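Local coordinates for putative uncharacterized protein (PDB 4GNX), which probably serves as the large subunit of replication protein A, binding single-stranded DNA through tandem OB-fold domains, at residues C[167-175]-C[244-252]. Numbering follows the deposited sequence.
Sequences LVDQGNRSV and HAQFQPYTN
Val-168 lies over one face of the Phe-247 ring: its CG1, anti to the backbone N (chi1 159°), makes a CH-pi contact 3.8 Å from the ring centroid. Ala-245 O sits above the opposite face, toward the rim, and Asn-172 O meets the edge in plane. The Tyr-250 ring carries Arg-173 on one face, with NE over the centre and CZ 4.7 Å from the centroid in a cation-pi contact, and has Ser-174 O at its edge. Guanidinium and ring stand steeply, planes 75° apart, so the cation does not stack flat on the tyrosine. One face of the Arg-173 guanidinium is covered by Gln-248, whose CB approaches Arg-173 CZ to 3.4 Å, while Tyr-250 CA lies at the edge. A bend at chi3 (66°) turns the Arg-173 chain, which leaves its backbone away from 244-252, back to these partners. The hairpin between strands 159-168 and 174-180 belongs to an OB-fold barrel; its type I turn, Asp-169 to Asn-172, includes an Asx turn, Gly-171 N to Asp-169 OD1. The loop following helix 229-242 runs past this hairpin extended from Ala-245 to Gln-248, then bends at Pro-249 and Tyr-250. Gln-248 O is gripped twice by Ser-174: N donates in the carbonyl plane at 2.7 Å, and OG, at 3.0 Å, from above that plane. Gln-248 N gives Asn-172 O a weak, bent bond of 3.1 Å. Beyond the hairpin, Tyr-250 OH is hydrogen-bonded to Ile-124 O, and Trp-237 of helix 229-242 also packs on Val-168.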
ATOM      1  N   LEU C 167     -19.060  15.418  17.347  1.00 68.89           N
ATOM      2  CA  LEU C 167     -18.872  16.784  16.870  1.00 69.01           C
ATOM      3  C   LEU C 167     -19.963  17.142  15.902  1.00 71.47           C
ATOM      4  O   LEU C 167     -20.437  16.279  15.170  1.00 72.73           O
ATOM      5  CB  LEU C 167     -17.519  16.938  16.185  1.00 66.76           C
ATOM      6  CG  LEU C 167     -16.324  16.579  17.059  1.00 64.82           C
ATOM      7  CD1 LEU C 167     -15.095  16.460  16.178  1.00 63.78           C
ATOM      8  CD2 LEU C 167     -16.120  17.609  18.157  1.00 65.38           C
ATOM      9  N   VAL C 168     -20.340  18.418  15.898  1.00 73.15           N
ATOM     10  CA  VAL C 168     -21.486  18.917  15.138  1.00 76.49           C
ATOM     11  C   VAL C 168     -21.157  20.287  14.527  1.00 77.71           C
ATOM     12  O   VAL C 168     -20.476  21.103  15.157  1.00 76.79           O
ATOM     13  CB  VAL C 168     -22.728  19.024  16.057  1.00 79.45           C
ATOM     14  CG1 VAL C 168     -23.754  19.987  15.495  1.00 84.48           C
ATOM     15  CG2 VAL C 168     -23.359  17.660  16.283  1.00 79.52           C
ATOM     16  N   ASP C 169     -21.620  20.529  13.300  1.00 79.96           N
ATOM     17  CA  ASP C 169     -21.577  21.880  12.732  1.00 83.00           C
ATOM     18  C   ASP C 169     -22.864  22.314  12.000  1.00 87.36           C
ATOM     19  O   ASP C 169     -23.844  21.562  11.942  1.00 88.69           O
ATOM     20  CB  ASP C 169     -20.306  22.100  11.882  1.00 82.14           C
ATOM     21  CG  ASP C 169     -20.387  21.481  10.479  1.00 83.15           C
ATOM     22  OD1 ASP C 169     -21.481  21.085  10.018  1.00 86.32           O
ATOM     23  OD2 ASP C 169     -19.323  21.398   9.826  1.00 81.30           O
ATOM     24  N   GLN C 170     -22.841  23.532  11.455  1.00 89.58           N
ATOM     25  CA  GLN C 170     -23.984  24.137  10.757  1.00 94.61           C
ATOM     26  C   GLN C 170     -24.612  23.183   9.745  1.00 95.85           C
ATOM     27  O   GLN C 170     -25.789  23.314   9.411  1.00100.07           O
ATOM     28  CB  GLN C 170     -23.577  25.435  10.040  1.00 96.35           C
ATOM     29  CG  GLN C 170     -22.736  26.407  10.862  1.00 95.43           C
ATOM     30  CD  GLN C 170     -21.233  26.126  10.797  1.00 90.80           C
ATOM     31  OE1 GLN C 170     -20.804  25.003  10.534  1.00 87.21           O
ATOM     32  NE2 GLN C 170     -20.429  27.150  11.047  1.00 91.19           N
ATOM     33  N   GLY C 171     -23.818  22.228   9.263  1.00 92.31           N
ATOM     34  CA  GLY C 171     -24.288  21.229   8.312  1.00 93.89           C
ATOM     35  C   GLY C 171     -25.387  20.337   8.860  1.00 96.12           C
ATOM     36  O   GLY C 171     -26.027  19.612   8.099  1.00 98.36           O
ATOM     37  N   ASN C 172     -25.608  20.408  10.177  1.00 96.16           N
ATOM     38  CA  ASN C 172     -26.584  19.572  10.900  1.00 98.41           C
ATOM     39  C   ASN C 172     -26.245  18.082  10.881  1.00 96.13           C
ATOM     40  O   ASN C 172     -27.122  17.232  11.067  1.00 98.54           O
ATOM     41  CB  ASN C 172     -28.023  19.806  10.406  1.00104.68           C
ATOM     42  CG  ASN C 172     -28.682  21.011  11.052  1.00108.46           C
ATOM     43  OD1 ASN C 172     -28.050  22.045  11.249  1.00107.53           O
ATOM     44  ND2 ASN C 172     -29.968  20.883  11.378  1.00113.56           N
ATOM     45  N   ARG C 173     -24.969  17.778  10.651  1.00 92.16           N
ATOM     46  CA  ARG C 173     -24.490  16.402  10.647  1.00 89.99           C
ATOM     47  C   ARG C 173     -23.464  16.228  11.758  1.00 86.40           C
ATOM     48  O   ARG C 173     -22.639  17.118  11.997  1.00 84.35           O
ATOM     49  CB  ARG C 173     -23.891  16.032   9.287  1.00 89.32           C
ATOM     50  CG  ARG C 173     -24.904  15.990   8.151  1.00 94.40           C
ATOM     51  CD  ARG C 173     -24.474  15.071   7.015  1.00 94.29           C
ATOM     52  NE  ARG C 173     -24.430  13.669   7.438  1.00 93.20           N
ATOM     53  CZ  ARG C 173     -25.423  12.798   7.289  1.00 96.97           C
ATOM     54  NH1 ARG C 173     -26.561  13.169   6.713  1.00102.51           N
ATOM     55  NH2 ARG C 173     -25.278  11.552   7.715  1.00 95.70           N
ATOM     56  N   SER C 174     -23.543  15.090  12.444  1.00 85.98           N
ATOM     57  CA  SER C 174     -22.621  14.764  13.526  1.00 82.71           C
ATOM     58  C   SER C 174     -21.694  13.623  13.127  1.00 80.17           C
ATOM     59  O   SER C 174     -22.079  12.747  12.345  1.00 81.27           O
ATOM     60  CB  SER C 174     -23.382  14.405  14.800  1.00 84.45           C
ATOM     61  OG  SER C 174     -23.818  13.058  14.779  1.00 86.93           O
ATOM     62  N   VAL C 175     -20.477  13.648  13.670  1.00 77.17           N
ATOM     63  CA  VAL C 175     -19.447  12.661  13.342  1.00 75.08           C
ATOM     64  C   VAL C 175     -18.699  12.235  14.607  1.00 72.45           C
ATOM     65  O   VAL C 175     -18.499  13.041  15.513  1.00 72.11           O
ATOM     66  CB  VAL C 175     -18.470  13.192  12.261  1.00 74.13           C
ATOM     67  CG1 VAL C 175     -17.558  14.282  12.819  1.00 72.67           C
ATOM     68  CG2 VAL C 175     -17.650  12.055  11.665  1.00 73.52           C
ATOM     69  N   HIS C 244     -31.228  23.497  19.393  1.00137.11           N
ATOM     70  CA  HIS C 244     -32.678  23.494  19.156  1.00144.33           C
ATOM     71  C   HIS C 244     -33.087  22.445  18.142  1.00144.59           C
ATOM     72  O   HIS C 244     -34.126  21.806  18.299  1.00149.07           O
ATOM     73  CB  HIS C 244     -33.168  24.875  18.706  1.00149.67           C
ATOM     74  CG  HIS C 244     -33.054  25.958  19.766  1.00152.65           C
ATOM     75  ND1 HIS C 244     -34.132  26.544  20.325  1.00160.02           N
ATOM     76  CD2 HIS C 244     -31.937  26.565  20.341  1.00149.59           C
ATOM     77  CE1 HIS C 244     -33.729  27.472  21.215  1.00160.87           C
ATOM     78  NE2 HIS C 244     -32.386  27.484  21.225  1.00154.75           N
ATOM     79  N   ALA C 245     -32.283  22.261  17.093  1.00140.80           N
ATOM     80  CA  ALA C 245     -32.582  21.284  16.038  1.00140.10           C
ATOM     81  C   ALA C 245     -31.875  19.953  16.287  1.00134.83           C
ATOM     82  O   ALA C 245     -31.030  19.844  17.180  1.00131.24           O
ATOM     83  CB  ALA C 245     -32.214  21.841  14.665  1.00139.22           C
ATOM     84  N   GLN C 246     -32.225  18.946  15.492  1.00134.57           N
ATOM     85  CA  GLN C 246     -31.632  17.614  15.626  1.00129.19           C
ATOM     86  C   GLN C 246     -30.661  17.311  14.483  1.00123.95           C
ATOM     87  O   GLN C 246     -30.668  18.000  13.460  1.00125.41           O
ATOM     88  CB  GLN C 246     -32.730  16.554  15.724  1.00133.05           C
ATOM     89  CG  GLN C 246     -33.580  16.672  16.981  1.00136.12           C
ATOM     90  CD  GLN C 246     -34.712  15.667  17.030  1.00140.86           C
ATOM     91  OE1 GLN C 246     -34.703  14.661  16.318  1.00140.26           O
ATOM     92  NE2 GLN C 246     -35.694  15.933  17.879  1.00146.04           N
ATOM     93  N   PHE C 247     -29.841  16.275  14.655  1.00118.44           N
ATOM     94  CA  PHE C 247     -28.702  16.040  13.764  1.00113.53           C
ATOM     95  C   PHE C 247     -28.657  14.665  13.088  1.00112.68           C
ATOM     96  O   PHE C 247     -29.563  13.855  13.257  1.00115.44           O
ATOM     97  CB  PHE C 247     -27.399  16.323  14.517  1.00108.92           C
ATOM     98  CG  PHE C 247     -27.364  17.673  15.178  1.00110.33           C
ATOM     99  CD1 PHE C 247     -27.365  17.785  16.566  1.00110.07           C
ATOM    100  CD2 PHE C 247     -27.350  18.841  14.411  1.00111.79           C
ATOM    101  CE1 PHE C 247     -27.338  19.032  17.178  1.00111.08           C
ATOM    102  CE2 PHE C 247     -27.327  20.090  15.015  1.00112.32           C
ATOM    103  CZ  PHE C 247     -27.319  20.186  16.401  1.00112.22           C
ATOM    104  N   GLN C 248     -27.590  14.423  12.323  1.00110.25           N
ATOM    105  CA  GLN C 248     -27.410  13.197  11.529  1.00110.59           C
ATOM    106  C   GLN C 248     -26.160  12.398  11.923  1.00105.32           C
ATOM    107  O   GLN C 248     -25.077  12.964  12.037  1.00100.37           O
ATOM    108  CB  GLN C 248     -27.348  13.548  10.043  1.00112.11           C
ATOM    109  CG  GLN C 248     -28.711  13.679   9.373  1.00118.20           C
ATOM    110  CD  GLN C 248     -29.123  12.430   8.610  1.00120.74           C
ATOM    111  OE1 GLN C 248     -28.729  11.312   8.950  1.00119.69           O
ATOM    112  NE2 GLN C 248     -29.917  12.618   7.564  1.00124.65           N
ATOM    113  N   PRO C 249     -26.305  11.072  12.106  1.00106.43           N
ATOM    114  CA  PRO C 249     -25.221  10.263  12.656  1.00102.86           C
ATOM    115  C   PRO C 249     -24.111   9.883  11.662  1.00101.95           C
ATOM    116  O   PRO C 249     -22.997   9.562  12.092  1.00 99.06           O
ATOM    117  CB  PRO C 249     -25.946   9.010  13.147  1.00105.79           C
ATOM    118  CG  PRO C 249     -27.111   8.871  12.228  1.00111.20           C
ATOM    119  CD  PRO C 249     -27.506  10.263  11.819  1.00111.73           C
ATOM    120  N   TYR C 250     -24.416   9.907  10.362  1.00105.05           N
ATOM    121  CA  TYR C 250     -23.474   9.514   9.285  1.00104.17           C
ATOM    122  C   TYR C 250     -23.504   7.996   8.943  1.00107.61           C
ATOM    123  O   TYR C 250     -23.384   7.614   7.770  1.00108.41           O
ATOM    124  CB  TYR C 250     -22.029  10.000   9.575  1.00 97.09           C
ATOM    125  CG  TYR C 250     -21.435  10.935   8.525  1.00 95.19           C
ATOM    126  CD1 TYR C 250     -20.997  12.216   8.871  1.00 92.41           C
ATOM    127  CD2 TYR C 250     -21.313  10.540   7.188  1.00 97.08           C
ATOM    128  CE1 TYR C 250     -20.459  13.077   7.915  1.00 91.95           C
ATOM    129  CE2 TYR C 250     -20.776  11.391   6.225  1.00 96.41           C
ATOM    130  CZ  TYR C 250     -20.351  12.660   6.588  1.00 93.74           C
ATOM    131  OH  TYR C 250     -19.819  13.503   5.629  1.00 92.35           O
ATOM    132  N   THR C 251     -23.699   7.155   9.965  1.00108.69           N
ATOM    133  CA  THR C 251     -23.543   5.685   9.870  1.00110.37           C
ATOM    134  C   THR C 251     -23.902   5.047   8.520  1.00113.17           C
ATOM    135  O   THR C 251     -24.996   5.255   7.984  1.00116.97           O
ATOM    136  CB  THR C 251     -24.273   4.934  11.023  1.00113.08           C
ATOM    137  OG1 THR C 251     -23.876   5.486  12.282  1.00110.87           O
ATOM    138  CG2 THR C 251     -23.942   3.428  11.023  1.00112.93           C
ATOM    139  N   ASN C 252     -22.946   4.277   8.000  1.00110.26           N
ATOM    140  CA  ASN C 252     -23.120   3.449   6.815  1.00113.26           C
ATOM    141  C   ASN C 252     -22.658   2.012   7.079  1.00114.41           C
ATOM    142  O   ASN C 252     -21.494   1.766   7.410  1.00109.85           O
ATOM    143  CB  ASN C 252     -22.360   4.046   5.626  1.00110.10           C
ATOM    144  CG  ASN C 252     -22.376   3.140   4.406  1.00113.63           C
ATOM    145  OD1 ASN C 252     -21.341   2.612   3.998  1.00111.73           O
ATOM    146  ND2 ASN C 252     -23.558   2.945   3.828  1.00117.87           N
TER